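Local coordinates for protein minor fimbrium subunit Mfa5 (Porphyromonas gingivalis ATCC 33277, PDB 6TO1) that serves as an accessory subunit of the minor fimbriae, pili that mediate biofilm formation and adhesion to host cells and other oral bacteria, at residues A[148-151]-A[152-156]; A[176-179]-A[180-184]. One frame throughout, in Å; residues are numbered along the deposited sequence.

In the fold
Both contacts are local and lie in series along the von Willebrand factor type A domain, near the N-terminal end of the modelled chain. Strand 126-133 comes first, and helix 143-160 crosses over from it to strand 170-177; interaction 1 spans one turn to the next in the middle of that helix and closes no loop of its own. The chain then runs along strand 170-177 and turns back at 178-180 into edge strand 181-186, where interaction 2 closes the hairpin. Neither contact encloses or crosses the other. The centres of interactions 1 and 2 are about 17 Å apart and their nearest atoms about 9 Å, so the two contacts do not touch.

Interaction 1: residues A[148-151]-A[152-156]; sequences SAIA and SGQRF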
ATOM      1  N   SER A 148     -12.001  32.752 -19.000  1.00 22.87           N
ATOM      2  CA  SER A 148     -12.123  31.912 -17.813  1.00 20.55           C
ATOM      3  C   SER A 148     -11.702  30.475 -18.108  1.00 20.59           C
ATOM      4  O   SER A 148     -11.094  29.816 -17.260  1.00 23.80           O
ATOM      5  CB  SER A 148     -13.566  31.931 -17.292  1.00 20.07           C
ATOM      6  OG  SER A 148     -13.706  31.100 -16.166  1.00 24.45           O
ATOM      7  N   ALA A 149     -12.022  29.970 -19.302  1.00 24.04           N
ATOM      8  CA  ALA A 149     -11.546  28.643 -19.674  1.00 22.81           C
ATOM      9  C   ALA A 149     -10.019  28.599 -19.700  1.00 22.38           C
ATOM     10  O   ALA A 149      -9.411  27.608 -19.284  1.00 23.41           O
ATOM     11  CB  ALA A 149     -12.114  28.248 -21.037  1.00 22.74           C
ATOM     12  N   ILE A 150      -9.386  29.664 -20.201  1.00 22.70           N
ATOM     13  CA  ILE A 150      -7.927  29.708 -20.290  1.00 22.11           C
ATOM     14  C   ILE A 150      -7.304  29.763 -18.900  1.00 27.11           C
ATOM     15  O   ILE A 150      -6.318  29.067 -18.611  1.00 26.49           O
ATOM     16  CB  ILE A 150      -7.498  30.909 -21.156  1.00 23.79           C
ATOM     17  CG1 ILE A 150      -7.777  30.630 -22.624  1.00 25.78           C
ATOM     18  CG2 ILE A 150      -6.038  31.263 -20.933  1.00 27.14           C
ATOM     19  CD1 ILE A 150      -7.662  31.860 -23.518  1.00 29.19           C
ATOM     20  N   ALA A 151      -7.847  30.609 -18.029  1.00 27.37           N
ATOM     21  CA  ALA A 151      -7.318  30.723 -16.678  1.00 29.40           C
ATOM     22  C   ALA A 151      -7.545  29.437 -15.890  1.00 24.60           C
ATOM     23  O   ALA A 151      -6.628  28.934 -15.223  1.00 25.11           O
ATOM     24  CB  ALA A 151      -7.961  31.909 -15.965  1.00 30.65           C
ATOM     25  N   SER A 152      -8.772  28.886 -15.956  1.00 23.16           N
ATOM     26  CA  SER A 152      -9.087  27.707 -15.161  1.00 22.03           C
ATOM     27  C   SER A 152      -8.408  26.469 -15.725  1.00 18.33           C
ATOM     28  O   SER A 152      -8.008  25.586 -14.962  1.00 24.78           O
ATOM     29  CB  SER A 152     -10.614  27.496 -15.074  1.00 24.53           C
ATOM     30  OG  SER A 152     -11.212  27.331 -16.346  1.00 23.00           O
ATOM     31  N   GLY A 153      -8.262  26.385 -17.054  1.00 21.14           N
ATOM     32  CA  GLY A 153      -7.598  25.232 -17.625  1.00 25.10           C
ATOM     33  C   GLY A 153      -6.151  25.143 -17.184  1.00 30.53           C
ATOM     34  O   GLY A 153      -5.645  24.066 -16.883  1.00 21.32           O
ATOM     35  N   GLN A 154      -5.469  26.279 -17.121  1.00 24.88           N
ATOM     36  CA  GLN A 154      -4.100  26.262 -16.617  1.00 25.94           C
ATOM     37  C   GLN A 154      -4.062  25.847 -15.159  1.00 23.21           C
ATOM     38  O   GLN A 154      -3.200  25.061 -14.750  1.00 25.93           O
ATOM     39  CB  GLN A 154      -3.470  27.627 -16.809  1.00 22.63           C
ATOM     40  CG  GLN A 154      -3.251  27.951 -18.253  1.00 24.40           C
ATOM     41  CD  GLN A 154      -2.670  29.323 -18.410  1.00 33.51           C
ATOM     42  OE1 GLN A 154      -1.450  29.487 -18.443  1.00 29.57           O
ATOM     43  NE2 GLN A 154      -3.534  30.325 -18.499  1.00 26.77           N
ATOM     44  N   ARG A 155      -4.995  26.354 -14.357  1.00 24.60           N
ATOM     45  CA  ARG A 155      -5.049  25.969 -12.958  1.00 26.07           C
ATOM     46  C   ARG A 155      -5.261  24.471 -12.806  1.00 24.99           C
ATOM     47  O   ARG A 155      -4.650  23.849 -11.929  1.00 20.74           O
ATOM     48  CB  ARG A 155      -6.139  26.759 -12.242  1.00 26.98           C
ATOM     49  CG  ARG A 155      -6.160  26.467 -10.745  1.00 40.09           C
ATOM     50  CD  ARG A 155      -7.390  27.057 -10.050  1.00 49.53           C
ATOM     51  NE  ARG A 155      -7.636  26.399  -8.764  1.00 60.33           N
ATOM     52  CZ  ARG A 155      -7.305  26.911  -7.581  1.00 55.60           C
ATOM     53  NH1 ARG A 155      -6.709  28.095  -7.508  1.00 59.12           N
ATOM     54  NH2 ARG A 155      -7.566  26.235  -6.469  1.00 58.64           N
ATOM     55  N   PHE A 156      -6.129  23.880 -13.640  1.00 23.20           N
ATOM     56  CA  PHE A 156      -6.369  22.442 -13.576  1.00 22.04           C
ATOM     57  C   PHE A 156      -5.104  21.659 -13.926  1.00 18.15           C
ATOM     58  O   PHE A 156      -4.769  20.665 -13.271  1.00 24.33           O
ATOM     59  CB  PHE A 156      -7.504  22.037 -14.539  1.00 23.47           C
ATOM     60  CG  PHE A 156      -8.830  22.688 -14.257  1.00 22.42           C
ATOM     61  CD1 PHE A 156      -9.149  23.146 -12.989  1.00 25.75           C
ATOM     62  CD2 PHE A 156      -9.768  22.822 -15.265  1.00 24.14           C
ATOM     63  CE1 PHE A 156     -10.378  23.734 -12.744  1.00 26.35           C
ATOM     64  CE2 PHE A 156     -11.003  23.412 -15.021  1.00 24.39           C
ATOM     65  CZ  PHE A 156     -11.304  23.879 -13.766  1.00 24.29           C
TER
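Residues 148-151 and 152-156 form one unbroken run of alpha-helix, and four successive i to i+4 backbone bonds join them: S152 N to S148 O, G153 N to A149 O, Q154 N to I150 O and R155 N to A151 O. The third is the longest, 3.3 Å from Q154 N to I150 O. Two side chains add bonds to this pattern. S152 OG donates to S148 O at 2.7 Å, while S152 N reaches the same oxygen from the opposite face of its carbonyl plane at 2.8 Å. The hydroxyl is turned back along the helix by a chi1 of 59°, which sets OG between the backbone N and the carbonyl carbon. S152 is buried, and its OG also hydrogen-bonds Y363 OH, linking the helix to a neighbouring loop; L393 of helix 390-395 packs on the same side chain. Helix 143-160 is the crossover of a beta-alpha-beta unit between parallel strands 126-133 and 170-177, part of the Rossmann-like core of the von Willebrand A domain. Two residues further along, Q154 grips I150 O twice. The side-chain amide of Q154 donates through NE2 to I150 O at 3.1 Å from well above the carbonyl plane, 58° out of it, on the face opposite Q154 N. The oxygen nevertheless lies almost in the plane of the amide, and the N-H points at it fairly straight, at 159°. CG2 of I150 runs beside the amide, 3.6 Å from Q154 NE2. The other end of the amide, OE1, takes a hydrogen bond from R199, which holds the group at both ends. F156, further along the helix, meets F397 edge-to-face.

Interaction 2: residues A[176-179]-A[180-184]; sequences SYDH and EPHRL
D178 OD2 takes a hydrogen bond from H182 NE2 at 2.8 Å and a second from Q134 NE2, so one carboxylate oxygen ties the turn both to its own returning strand and to the chain just after strand 126-133. H182 presents its N-H edge: OD2 lies in the imidazole plane, although the donor stands 34° out of the carboxylate plane, on the syn side. The two side chains cross at about a right angle. A chi1 of 43° swings the D178 carboxylate over the turn, where OD1 receives a weak bond from E180 N. Water 1 donates to both D178 OD1 and E180 OE2, each at 2.7 Å, and bridges two carboxylates whose oxygens are 4.6 Å apart; the water probably eases the repulsion between them. E180 OE2 also accepts from water 2, which lies in the ring plane of H179 at 2.7 Å from NE2. H179 and E180 run side by side, the ring and carboxylate planes 27° apart. Two further side-chain atoms bind outside the turn: H179 ND1 to W205 O, with the H179 and W205 rings stacked, and E180 OE1 to S313 OG. Further along the strands from the turn, S176 and H182 form an antiparallel hydrogen-bonded pair, the shorter bond being 2.7 Å from H182 N to S176 O. S176 OG sits at the edge of the H182 ring, 3.4 Å from CD2, and L184 CD1 packs against S176 CB at 3.7 Å. On the other face, CB of Y177 meets P181, while Y177 OH bonds T209. D178 N to E180 O closes the hairpin of strands 170-177 and 181-186, the latter an edge strand running antiparallel to its neighbour in the otherwise parallel central sheet characteristic of von Willebrand A domains.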
ATOM      1  N   SER A 176      -8.656  21.150 -28.348  1.00 20.09           N
ATOM      2  CA  SER A 176      -9.538  22.302 -28.463  1.00 21.42           C
ATOM      3  C   SER A 176     -10.459  22.044 -29.648  1.00 16.63           C
ATOM      4  O   SER A 176     -10.205  21.169 -30.483  1.00 17.54           O
ATOM      5  CB  SER A 176      -8.772  23.611 -28.651  1.00 21.45           C
ATOM      6  OG  SER A 176      -8.165  23.657 -29.928  1.00 19.77           O
ATOM      7  N   TYR A 177     -11.559  22.792 -29.716  1.00 16.72           N
ATOM      8  CA  TYR A 177     -12.403  22.630 -30.864  1.00 14.53           C
ATOM      9  C   TYR A 177     -13.202  23.892 -31.140  1.00 15.67           C
ATOM     10  O   TYR A 177     -13.531  24.675 -30.242  1.00 19.36           O
ATOM     11  CB  TYR A 177     -13.365  21.428 -30.726  1.00 17.16           C
ATOM     12  CG  TYR A 177     -14.438  21.597 -29.672  1.00 16.45           C
ATOM     13  CD1 TYR A 177     -15.696  22.076 -29.997  1.00 15.00           C
ATOM     14  CD2 TYR A 177     -14.204  21.247 -28.356  1.00 17.82           C
ATOM     15  CE1 TYR A 177     -16.674  22.215 -29.046  1.00 16.85           C
ATOM     16  CE2 TYR A 177     -15.173  21.392 -27.408  1.00 17.35           C
ATOM     17  CZ  TYR A 177     -16.414  21.870 -27.753  1.00 18.10           C
ATOM     18  OH  TYR A 177     -17.395  21.992 -26.784  1.00 16.21           O
ATOM     19  N   ASP A 178     -13.497  24.056 -32.415  1.00 17.91           N
ATOM     20  CA  ASP A 178     -14.453  25.037 -32.912  1.00 19.72           C
ATOM     21  C   ASP A 178     -15.350  24.285 -33.899  1.00 17.27           C
ATOM     22  O   ASP A 178     -16.097  23.374 -33.501  1.00 18.57           O
ATOM     23  CB  ASP A 178     -13.748  26.239 -33.540  1.00 18.45           C
ATOM     24  CG  ASP A 178     -12.574  25.859 -34.424  1.00 18.39           C
ATOM     25  OD1 ASP A 178     -12.808  25.419 -35.576  1.00 20.43           O
ATOM     26  OD2 ASP A 178     -11.401  26.010 -33.947  1.00 20.84           O
ATOM     27  N   HIS A 179     -15.328  24.655 -35.178  1.00 19.03           N
ATOM     28  CA  HIS A 179     -16.070  23.848 -36.139  1.00 18.27           C
ATOM     29  C   HIS A 179     -15.364  22.539 -36.461  1.00 18.80           C
ATOM     30  O   HIS A 179     -15.943  21.700 -37.152  1.00 20.50           O
ATOM     31  CB  HIS A 179     -16.359  24.619 -37.444  1.00 18.93           C
ATOM     32  CG  HIS A 179     -15.147  25.180 -38.114  1.00 17.22           C
ATOM     33  ND1 HIS A 179     -14.692  26.453 -37.850  1.00 24.44           N
ATOM     34  CD2 HIS A 179     -14.292  24.647 -39.020  1.00 23.37           C
ATOM     35  CE1 HIS A 179     -13.616  26.690 -38.583  1.00 23.76           C
ATOM     36  NE2 HIS A 179     -13.354  25.610 -39.299  1.00 20.39           N
ATOM     37  N   GLU A 180     -14.153  22.327 -35.949  1.00 18.94           N
ATOM     38  CA  GLU A 180     -13.438  21.064 -36.055  1.00 19.75           C
ATOM     39  C   GLU A 180     -12.551  20.935 -34.820  1.00 17.93           C
ATOM     40  O   GLU A 180     -12.217  21.941 -34.184  1.00 17.35           O
ATOM     41  CB  GLU A 180     -12.598  21.012 -37.346  1.00 18.62           C
ATOM     42  CG  GLU A 180     -11.518  22.038 -37.293  1.00 21.08           C
ATOM     43  CD  GLU A 180     -10.822  22.286 -38.605  1.00 31.27           C
ATOM     44  OE1 GLU A 180     -10.887  21.424 -39.499  1.00 26.68           O
ATOM     45  OE2 GLU A 180     -10.192  23.362 -38.715  1.00 27.82           O
ATOM     46  N   PRO A 181     -12.176  19.726 -34.439  1.00 20.73           N
ATOM     47  CA  PRO A 181     -11.316  19.565 -33.266  1.00 20.47           C
ATOM     48  C   PRO A 181      -9.852  19.722 -33.649  1.00 18.43           C
ATOM     49  O   PRO A 181      -9.455  19.537 -34.810  1.00 19.48           O
ATOM     50  CB  PRO A 181     -11.640  18.130 -32.811  1.00 20.21           C
ATOM     51  CG  PRO A 181     -11.926  17.403 -34.105  1.00 22.50           C
ATOM     52  CD  PRO A 181     -12.657  18.430 -34.962  1.00 21.15           C
ATOM     53  N   HIS A 182      -9.052  20.046 -32.637  1.00 19.49           N
ATOM     54  CA  HIS A 182      -7.616  20.242 -32.795  1.00 20.56           C
ATOM     55  C   HIS A 182      -6.848  19.480 -31.727  1.00 20.30           C
ATOM     56  O   HIS A 182      -7.108  19.660 -30.538  1.00 21.03           O
ATOM     57  CB  HIS A 182      -7.239  21.708 -32.667  1.00 18.44           C
ATOM     58  CG  HIS A 182      -8.055  22.611 -33.532  1.00 20.46           C
ATOM     59  ND1 HIS A 182      -7.907  22.647 -34.904  1.00 23.29           N
ATOM     60  CD2 HIS A 182      -9.006  23.527 -33.226  1.00 17.97           C
ATOM     61  CE1 HIS A 182      -8.745  23.540 -35.406  1.00 24.50           C
ATOM     62  NE2 HIS A 182      -9.432  24.077 -34.414  1.00 19.17           N
ATOM     63  N   ARG A 183      -5.914  18.627 -32.148  1.00 23.06           N
ATOM     64  CA  ARG A 183      -5.078  17.914 -31.181  1.00 19.32           C
ATOM     65  C   ARG A 183      -3.948  18.845 -30.770  1.00 20.93           C
ATOM     66  O   ARG A 183      -2.978  19.023 -31.515  1.00 27.92           O
ATOM     67  CB  ARG A 183      -4.525  16.614 -31.749  1.00 22.26           C
ATOM     68  CG  ARG A 183      -3.698  15.845 -30.689  1.00 30.60           C
ATOM     69  CD  ARG A 183      -3.003  14.624 -31.281  1.00 42.73           C
ATOM     70  NE  ARG A 183      -4.000  13.692 -31.806  1.00 63.83           N
ATOM     71  CZ  ARG A 183      -3.887  12.366 -31.793  1.00 62.67           C
ATOM     72  NH1 ARG A 183      -2.807  11.787 -31.284  1.00 64.79           N
ATOM     73  NH2 ARG A 183      -4.862  11.611 -32.297  1.00 55.93           N
ATOM     74  N   LEU A 184      -4.058  19.435 -29.586  1.00 21.54           N
ATOM     75  CA  LEU A 184      -3.042  20.378 -29.128  1.00 20.44           C
ATOM     76  C   LEU A 184      -1.868  19.664 -28.454  1.00 31.86           C
ATOM     77  O   LEU A 184      -0.711  20.079 -28.613  1.00 23.96           O
ATOM     78  CB  LEU A 184      -3.656  21.378 -28.170  1.00 17.10           C
ATOM     79  CG  LEU A 184      -4.766  22.281 -28.758  1.00 22.24           C
ATOM     80  CD1 LEU A 184      -5.192  23.357 -27.755  1.00 23.84           C
ATOM     81  CD2 LEU A 184      -4.338  22.910 -30.076  1.00 26.00           C
TER
HETATM   82  O   HOH W   1     -10.606  25.582 -37.163  1.00 22.19           O
HETATM   83  O   HOH W   2     -11.249  25.356 -40.958  1.00 39.40           O